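Long-range contacts in adenosyl-chloride synthase (Thermotoga maritima, PDB 2ZBV), which belongs to the SAM hydrolase and SAM-dependent halogenase family, binds adenosine, and probably transfers chloride or hydroxide to the adenosyl group of S-adenosyl-L-methionine: residues N42-S47 and L158-P163; H48-A53 and T97-E102; G172-V177 and L251-G256. All blocks are in the same frame, centred on the assembly; numbering follows the deposited sequence.

Contact 1 (N42-S47 and L158-P163)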
loop_
_atom_site.group_PDB
_atom_site.type_symbol
_atom_site.label_atom_id
_atom_site.label_comp_id
_atom_site.label_asym_id
_atom_site.label_seq_id
_atom_site.Cartn_x
_atom_site.Cartn_y
_atom_site.Cartn_z
ATOM N N ASN A 42 11.960 13.312 4.387
ATOM C CA ASN A 42 13.199 12.656 4.809
ATOM C C ASN A 42 14.078 12.156 3.661
ATOM O O ASN A 42 14.133 10.950 3.372
ATOM C CB ASN A 42 12.899 11.498 5.764
ATOM C CG ASN A 42 14.097 11.135 6.621
ATOM O OD1 ASN A 42 15.231 11.160 6.154
ATOM N ND2 ASN A 42 13.847 10.787 7.878
ATOM N N VAL A 43 14.782 13.088 3.024
ATOM C CA VAL A 43 15.655 12.748 1.911
ATOM C C VAL A 43 16.801 11.831 2.340
ATOM O O VAL A 43 17.227 10.973 1.580
ATOM C CB VAL A 43 16.230 14.027 1.242
ATOM C CG1 VAL A 43 15.103 14.843 0.624
ATOM C CG2 VAL A 43 16.967 14.856 2.262
ATOM N N ARG A 44 17.306 12.004 3.555
ATOM C CA ARG A 44 18.396 11.144 4.025
ATOM C C ARG A 44 17.956 9.679 4.022
ATOM O O ARG A 44 18.683 8.804 3.542
ATOM C CB ARG A 44 18.841 11.542 5.435
ATOM C CG ARG A 44 20.040 10.733 5.946
ATOM C CD ARG A 44 20.578 11.304 7.250
ATOM N NE ARG A 44 21.000 12.697 7.103
ATOM C CZ ARG A 44 22.076 13.093 6.425
ATOM N NH1 ARG A 44 22.857 12.202 5.827
ATOM N NH2 ARG A 44 22.366 14.386 6.336
ATOM N N LYS A 45 16.769 9.416 4.565
ATOM C CA LYS A 45 16.228 8.056 4.609
ATOM C C LYS A 45 15.994 7.543 3.186
ATOM O O LYS A 45 16.364 6.417 2.839
ATOM C CB LYS A 45 14.907 8.037 5.388
ATOM C CG LYS A 45 13.971 6.884 5.010
ATOM C CD LYS A 45 14.583 5.529 5.301
ATOM C CE LYS A 45 14.065 4.960 6.605
ATOM N NZ LYS A 45 12.593 4.698 6.586
ATOM N N ALA A 46 15.378 8.375 2.362
ATOM C CA ALA A 46 15.114 7.992 0.981
ATOM C C ALA A 46 16.410 7.638 0.225
ATOM O O ALA A 46 16.424 6.699 -0.568
ATOM C CB ALA A 46 14.371 9.125 0.255
ATOM N N SER A 47 17.493 8.371 0.484
ATOM C CA SER A 47 18.756 8.112 -0.219
ATOM C C SER A 47 19.247 6.699 0.071
ATOM O O SER A 47 19.745 6.012 -0.817
ATOM C CB SER A 47 19.828 9.160 0.153
ATOM O OG SER A 47 20.340 9.004 1.471
ATOM N N LEU A 158 24.579 15.067 0.354
ATOM C CA LEU A 158 24.201 15.037 1.760
ATOM C C LEU A 158 25.447 14.783 2.594
ATOM O O LEU A 158 26.163 13.804 2.370
ATOM C CB LEU A 158 23.197 13.912 2.030
ATOM C CG LEU A 158 21.756 14.091 1.556
ATOM C CD1 LEU A 158 20.942 12.860 1.944
ATOM C CD2 LEU A 158 21.164 15.342 2.192
ATOM N N LYS A 159 25.714 15.660 3.552
ATOM C CA LYS A 159 26.876 15.482 4.406
ATOM C C LYS A 159 26.657 14.256 5.281
ATOM O O LYS A 159 25.717 14.211 6.071
ATOM C CB LYS A 159 27.099 16.720 5.282
ATOM C CG LYS A 159 27.596 17.938 4.514
ATOM C CD LYS A 159 27.812 19.130 5.436
ATOM C CE LYS A 159 28.330 20.333 4.663
ATOM N NZ LYS A 159 27.404 20.712 3.558
HETATM N N MSE A 160 27.518 13.257 5.124
HETATM C CA MSE A 160 27.410 12.035 5.910
HETATM C C MSE A 160 28.765 11.612 6.447
HETATM O O MSE A 160 29.758 11.629 5.723
HETATM C CB MSE A 160 26.867 10.888 5.063
HETATM C CG MSE A 160 25.612 11.194 4.286
HETATM SE SE MSE A 160 24.997 9.592 3.399
HETATM C CE MSE A 160 23.175 9.567 4.067
ATOM N N ARG A 161 28.797 11.222 7.714
ATOM C CA ARG A 161 30.030 10.764 8.337
ATOM C C ARG A 161 30.213 9.301 7.944
ATOM O O ARG A 161 29.554 8.419 8.497
ATOM C CB ARG A 161 29.927 10.896 9.857
ATOM C CG ARG A 161 31.116 10.342 10.623
ATOM C CD ARG A 161 30.869 10.408 12.121
ATOM N NE ARG A 161 31.938 9.771 12.886
ATOM C CZ ARG A 161 33.197 10.199 12.919
ATOM N NH1 ARG A 161 33.557 11.274 12.229
ATOM N NH2 ARG A 161 34.097 9.550 13.644
ATOM N N LYS A 162 31.095 9.050 6.981
ATOM C CA LYS A 162 31.354 7.693 6.507
ATOM C C LYS A 162 31.686 6.729 7.640
ATOM O O LYS A 162 32.465 7.052 8.536
ATOM C CB LYS A 162 32.508 7.689 5.497
ATOM C CG LYS A 162 33.154 6.315 5.312
ATOM C CD LYS A 162 32.848 5.679 3.965
ATOM C CE LYS A 162 33.767 6.210 2.878
ATOM N NZ LYS A 162 33.618 5.438 1.612
ATOM N N PRO A 163 31.091 5.527 7.614
ATOM C CA PRO A 163 31.371 4.550 8.667
ATOM C C PRO A 163 32.813 4.075 8.525
ATOM O O PRO A 163 33.236 3.665 7.442
ATOM C CB PRO A 163 30.357 3.443 8.388
ATOM C CG PRO A 163 30.223 3.490 6.903
ATOM C CD PRO A 163 30.142 4.977 6.631
#
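The guanidinium of Arg44 meets Met160, here a selenomethionine, at its edge: CG of Met160 lies in the guanidinium plane beside NH1, and the terminal CE comes close to that plane as well. Neither face is squarely met from 158-163; Lys159 O and Leu158 CB both stand obliquely to the group. Arg44 NH2 gives Lys159 O a weak hydrogen bond of 3.4 Å, bent to 133° at the proton. The Arg44 chain leaves the helix with CG anti to the backbone N (chi1 -176°) and kinks at chi3 (-59°), which swings the guanidinium alongside Met160; the two chains run past each other in opposite directions. Met160 is poorly ordered, so its exact fit is doubtful. The helix belongs to the N-terminal domain and begins at an N-cap, Asn42 OD1 accepting from Lys45 N at 2.8 Å, whereas 158-163 is the irregular link that leads into strand 164-166 of the C-terminal sheet. Were Arg44 cut back to an alanine, Lys159 O would probably lose this donor and a gap would be likely to open beside Met160. Closer to the helix, Leu158 CD1 rests on Arg44 CA at 3.7 Å and also touches Ser47 OG. Its CD2 meets Val43 CG2 at 4.2 Å. Ser47 OG turns back to donate to Arg44 O, 2.7 Å away, while Leu158 N bonds to Thr97 OG1.

Contact 2 (H48-A53 and T97-E102)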
loop_
_atom_site.group_PDB
_atom_site.type_symbol
_atom_site.label_atom_id
_atom_site.label_comp_id
_atom_site.label_asym_id
_atom_site.label_seq_id
_atom_site.Cartn_x
_atom_site.Cartn_y
_atom_site.Cartn_z
ATOM N N HIS A 48 19.082 6.256 1.313
ATOM C CA HIS A 48 19.480 4.902 1.704
ATOM C C HIS A 48 18.568 3.833 1.106
ATOM O O HIS A 48 19.047 2.846 0.544
ATOM C CB HIS A 48 19.476 4.774 3.227
ATOM C CG HIS A 48 20.626 5.463 3.888
ATOM N ND1 HIS A 48 21.931 5.054 3.717
ATOM C CD2 HIS A 48 20.670 6.535 4.714
ATOM C CE1 HIS A 48 22.730 5.845 4.410
ATOM N NE2 HIS A 48 21.990 6.752 5.025
ATOM N N VAL A 49 17.254 4.020 1.242
ATOM C CA VAL A 49 16.282 3.064 0.697
ATOM C C VAL A 49 16.472 2.905 -0.814
ATOM O O VAL A 49 16.394 1.800 -1.348
ATOM C CB VAL A 49 14.816 3.520 0.949
ATOM C CG1 VAL A 49 13.856 2.561 0.246
ATOM C CG2 VAL A 49 14.510 3.530 2.460
ATOM N N LEU A 50 16.721 4.018 -1.494
ATOM C CA LEU A 50 16.925 4.013 -2.945
ATOM C C LEU A 50 18.103 3.127 -3.333
ATOM O O LEU A 50 17.988 2.251 -4.187
ATOM C CB LEU A 50 17.194 5.433 -3.440
ATOM C CG LEU A 50 17.579 5.547 -4.917
ATOM C CD1 LEU A 50 16.397 5.132 -5.782
ATOM C CD2 LEU A 50 17.992 6.993 -5.223
ATOM N N TYR A 51 19.247 3.357 -2.706
ATOM C CA TYR A 51 20.417 2.547 -3.023
ATOM C C TYR A 51 20.166 1.056 -2.787
ATOM O O TYR A 51 20.366 0.234 -3.675
ATOM C CB TYR A 51 21.617 2.996 -2.195
ATOM C CG TYR A 51 22.774 2.035 -2.300
ATOM C CD1 TYR A 51 23.399 1.796 -3.526
ATOM C CD2 TYR A 51 23.222 1.329 -1.182
ATOM C CE1 TYR A 51 24.441 0.876 -3.636
ATOM C CE2 TYR A 51 24.264 0.403 -1.283
ATOM C CZ TYR A 51 24.864 0.184 -2.511
ATOM O OH TYR A 51 25.878 -0.736 -2.614
ATOM N N ARG A 52 19.722 0.710 -1.586
ATOM C CA ARG A 52 19.472 -0.690 -1.265
ATOM C C ARG A 52 18.485 -1.366 -2.205
ATOM O O ARG A 52 18.712 -2.494 -2.640
ATOM C CB ARG A 52 19.038 -0.801 0.199
ATOM C CG ARG A 52 20.130 -0.248 1.097
ATOM C CD ARG A 52 19.833 -0.263 2.568
ATOM N NE ARG A 52 20.872 0.501 3.256
ATOM C CZ ARG A 52 21.108 0.453 4.561
ATOM N NH1 ARG A 52 20.376 -0.331 5.342
ATOM N NH2 ARG A 52 22.073 1.199 5.081
ATOM N N ALA A 53 17.401 -0.686 -2.549
ATOM C CA ALA A 53 16.444 -1.291 -3.469
ATOM C C ALA A 53 17.023 -1.426 -4.881
ATOM O O ALA A 53 16.762 -2.420 -5.564
ATOM C CB ALA A 53 15.174 -0.472 -3.520
ATOM N N THR A 97 22.463 10.933 -3.281
ATOM C CA THR A 97 23.797 10.873 -2.690
ATOM C C THR A 97 24.413 9.477 -2.603
ATOM O O THR A 97 25.560 9.276 -3.023
ATOM C CB THR A 97 23.806 11.478 -1.270
ATOM O OG1 THR A 97 23.589 12.888 -1.349
ATOM C CG2 THR A 97 25.138 11.221 -0.578
ATOM N N VAL A 98 23.663 8.515 -2.065
ATOM C CA VAL A 98 24.186 7.163 -1.903
ATOM C C VAL A 98 24.436 6.418 -3.217
ATOM O O VAL A 98 25.505 5.837 -3.394
ATOM C CB VAL A 98 23.275 6.311 -0.975
ATOM C CG1 VAL A 98 23.977 4.996 -0.623
ATOM C CG2 VAL A 98 22.952 7.090 0.311
ATOM N N VAL A 99 23.479 6.423 -4.143
ATOM C CA VAL A 99 23.711 5.728 -5.411
ATOM C C VAL A 99 24.890 6.357 -6.158
ATOM O O VAL A 99 25.691 5.649 -6.769
ATOM C CB VAL A 99 22.476 5.750 -6.338
ATOM C CG1 VAL A 99 21.408 4.813 -5.797
ATOM C CG2 VAL A 99 21.941 7.181 -6.478
ATOM N N ALA A 100 24.989 7.685 -6.101
ATOM C CA ALA A 100 26.084 8.408 -6.748
ATOM C C ALA A 100 27.427 7.959 -6.174
ATOM O O ALA A 100 28.381 7.722 -6.909
ATOM C CB ALA A 100 25.925 9.910 -6.535
ATOM N N GLU A 101 27.488 7.857 -4.853
ATOM C CA GLU A 101 28.707 7.464 -4.159
ATOM C C GLU A 101 29.061 5.991 -4.344
ATOM O O GLU A 101 30.231 5.647 -4.514
ATOM C CB GLU A 101 28.571 7.781 -2.665
ATOM C CG GLU A 101 29.709 7.265 -1.789
ATOM C CD GLU A 101 31.041 7.945 -2.072
ATOM O OE1 GLU A 101 32.047 7.571 -1.429
ATOM O OE2 GLU A 101 31.086 8.855 -2.930
ATOM N N GLU A 102 28.053 5.125 -4.324
ATOM C CA GLU A 102 28.275 3.689 -4.460
ATOM C C GLU A 102 28.491 3.191 -5.882
ATOM O O GLU A 102 29.293 2.284 -6.112
ATOM C CB GLU A 102 27.104 2.921 -3.848
ATOM C CG GLU A 102 26.896 3.157 -2.360
ATOM C CD GLU A 102 28.079 2.708 -1.522
ATOM O OE1 GLU A 102 28.630 1.621 -1.799
ATOM O OE2 GLU A 102 28.450 3.438 -0.577
#
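Tyr51 is wedged against Val98 and Val99 where helices 43-54 and 97-103 pack together, the short segment axes approaching to 8.2 Å at 46°. One tight part lies at the root of the tyrosine. Val98 CG1, swung to the far side of its residue from the backbone N, presses against Tyr51 CB at 3.5 Å and reaches the ring atom CG obliquely. Val99 CG1 rests on Tyr51 CA at 3.7 Å and lies at the edge of the ring, near its plane. It also meets Leu50 CG at 4.0 Å, the Leu50 and Val99 side chains crossing roughly at right angles. The second Val98 methyl, CG2, sits over one face of the His48 imidazole, 4.1 Å from ND1, a looser touch. On the solvent side, the aliphatic part of exposed Glu102 lies across the Tyr51 ring, and the fit is again close, Glu102 CB coming to 3.4 Å from Tyr51 CE1. Glu102 CG stands 3.7 Å from the ring centroid and 17° off the normal, a CH-pi contact shifted toward the rim. The carboxylate is turned 50° from the ring plane. No hydrogen bond crosses between the segments; the contact is made by apolar packing and the CH-pi contact. Beyond it, Tyr103 meets the Tyr51 ring, Leu50 packs on Leu5 of strand 2-6, His48 and Arg52 touch Ala175 of strand 169-177, and His13 and Val17 of a second subunit pack on Val49, Arg52 and Ala53.

Contact 3 (G172-V177 and L251-G256)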
loop_
_atom_site.group_PDB
_atom_site.type_symbol
_atom_site.label_atom_id
_atom_site.label_comp_id
_atom_site.label_asym_id
_atom_site.label_seq_id
_atom_site.Cartn_x
_atom_site.Cartn_y
_atom_site.Cartn_z
ATOM N N GLY A 172 29.106 4.081 13.237
ATOM C CA GLY A 172 28.191 4.368 12.150
ATOM C C GLY A 172 26.910 5.000 12.649
ATOM O O GLY A 172 26.875 5.579 13.739
ATOM N N GLU A 173 25.850 4.883 11.855
ATOM C CA GLU A 173 24.558 5.453 12.214
ATOM C C GLU A 173 23.437 4.524 11.782
ATOM O O GLU A 173 23.625 3.692 10.899
ATOM C CB GLU A 173 24.367 6.798 11.509
ATOM C CG GLU A 173 25.516 7.773 11.700
ATOM C CD GLU A 173 25.655 8.734 10.535
ATOM O OE1 GLU A 173 24.716 9.521 10.293
ATOM O OE2 GLU A 173 26.704 8.693 9.859
ATOM N N VAL A 174 22.276 4.680 12.410
ATOM C CA VAL A 174 21.094 3.895 12.071
ATOM C C VAL A 174 20.555 4.496 10.775
ATOM O O VAL A 174 20.223 5.685 10.720
ATOM C CB VAL A 174 20.006 4.012 13.163
ATOM C CG1 VAL A 174 18.722 3.327 12.701
ATOM C CG2 VAL A 174 20.500 3.384 14.464
ATOM N N ALA A 175 20.476 3.678 9.734
ATOM C CA ALA A 175 19.993 4.143 8.441
ATOM C C ALA A 175 18.496 3.905 8.242
ATOM O O ALA A 175 17.778 4.774 7.727
ATOM C CB ALA A 175 20.773 3.454 7.328
ATOM N N ILE A 176 18.029 2.731 8.654
ATOM C CA ILE A 176 16.628 2.370 8.476
ATOM C C ILE A 176 16.099 1.451 9.566
ATOM O O ILE A 176 16.775 0.505 9.970
ATOM C CB ILE A 176 16.419 1.616 7.145
ATOM C CG1 ILE A 176 16.894 2.471 5.968
ATOM C CG2 ILE A 176 14.947 1.221 6.991
ATOM C CD1 ILE A 176 16.944 1.719 4.659
ATOM N N VAL A 177 14.893 1.745 10.040
ATOM C CA VAL A 177 14.214 0.898 11.023
ATOM C C VAL A 177 13.039 0.356 10.210
ATOM O O VAL A 177 12.200 1.140 9.751
ATOM C CB VAL A 177 13.665 1.708 12.225
ATOM C CG1 VAL A 177 12.770 0.817 13.095
ATOM C CG2 VAL A 177 14.820 2.257 13.068
ATOM N N LEU A 251 16.553 -1.269 21.970
ATOM C CA LEU A 251 17.701 -0.373 21.973
ATOM C C LEU A 251 17.254 1.060 22.230
ATOM O O LEU A 251 18.047 1.901 22.656
ATOM C CB LEU A 251 18.424 -0.443 20.626
ATOM C CG LEU A 251 18.938 -1.821 20.190
ATOM C CD1 LEU A 251 19.529 -1.719 18.791
ATOM C CD2 LEU A 251 19.984 -2.326 21.179
ATOM N N SER A 252 15.976 1.321 21.969
ATOM C CA SER A 252 15.410 2.652 22.138
ATOM C C SER A 252 16.154 3.588 21.196
ATOM O O SER A 252 16.676 4.626 21.608
ATOM C CB SER A 252 15.567 3.118 23.588
ATOM O OG SER A 252 14.945 4.376 23.778
ATOM N N VAL A 253 16.200 3.207 19.923
ATOM C CA VAL A 253 16.894 3.990 18.917
ATOM C C VAL A 253 15.995 4.365 17.751
ATOM O O VAL A 253 14.964 3.736 17.516
ATOM C CB VAL A 253 18.116 3.214 18.365
ATOM C CG1 VAL A 253 17.655 1.972 17.610
ATOM C CG2 VAL A 253 18.929 4.104 17.460
ATOM N N LYS A 254 16.398 5.401 17.025
ATOM C CA LYS A 254 15.660 5.872 15.864
ATOM C C LYS A 254 16.664 6.157 14.759
ATOM O O LYS A 254 17.867 6.221 15.002
ATOM C CB LYS A 254 14.886 7.152 16.203
ATOM C CG LYS A 254 15.766 8.276 16.740
ATOM C CD LYS A 254 14.947 9.505 17.118
ATOM C CE LYS A 254 15.822 10.590 17.744
ATOM N NZ LYS A 254 16.445 10.150 19.028
ATOM N N GLU A 255 16.164 6.325 13.544
ATOM C CA GLU A 255 17.018 6.611 12.406
ATOM C C GLU A 255 17.843 7.876 12.631
ATOM O O GLU A 255 17.338 8.878 13.130
ATOM C CB GLU A 255 16.162 6.744 11.152
ATOM C CG GLU A 255 15.702 5.400 10.619
ATOM C CD GLU A 255 14.478 5.498 9.730
ATOM O OE1 GLU A 255 14.310 6.541 9.064
ATOM O OE2 GLU A 255 13.693 4.523 9.686
ATOM N N GLY A 256 19.119 7.810 12.271
ATOM C CA GLY A 256 19.999 8.952 12.440
ATOM C C GLY A 256 20.890 8.836 13.665
ATOM O O GLY A 256 21.973 9.421 13.708
#
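A classic beta bulge, with Ala175 and Ile176 both facing Ser184 of the neighbouring strand, is where the Glu255 side chain lies against strand 169-177. Glu255 CG passes 3.6 Å from Ala175 O, and OE2 accepts from Val177 N at 3.0 Å with a fairly straight 160° bond; the donor reaches OE2 on its anti side, 29° out of the carboxylate plane. The Glu255 side chain, extended beyond CG, brings OE2 to the N-H that follows the bulge. A second bond, from Gly256 N to Val174 O, spans 2.9 Å. Both segments belong to the C-terminal domain: helix 247-251 ends in a Schellman motif with Ser252 at C-prime, and the loop then runs past the strand to strand 258-262, which pairs antiparallel with 169-177. The Val174 side chain packs on the loop beside the Gly256 bond. Its CG1 rests on Glu255 CA at 3.7 Å; CG2 presses on Val253 CG2 at 3.5 Å, tighter than usual, and CB lies 3.6 Å from Lys254 O. Gly256 has positive phi, where a CB would jam against the preceding carbonyl. The Val177 side chain is about 7 Å from that of Asn182, which binds adenosine. Glu255 OE2 also forms a weak long ion pair with Lys45, while its OE1 lies close to Glu39 OE1.

How the contacts relate
Contacts 1 and 2 have centres about 9 Å apart and share helix 43-54, whose first turn serves contact 1 and whose later turns serve contact 2. Along the chain contact 2 is nested inside the loop closed by contact 1; contact 3 follows in series, its centre about 12 Å from contact 1 and 17 Å from contact 2. Contact 2 lies within the N-terminal domain and contact 3 within the C-terminal domain, while contact 1 ties the link between them to helix 43-54. That helix also faces strand 169-177: Lys45 and Val49 touch Ile176. These touches and contact 1 form a seam between the domains, flanked by contacts 2 and 3; each domain contributes residues to adenosine pockets.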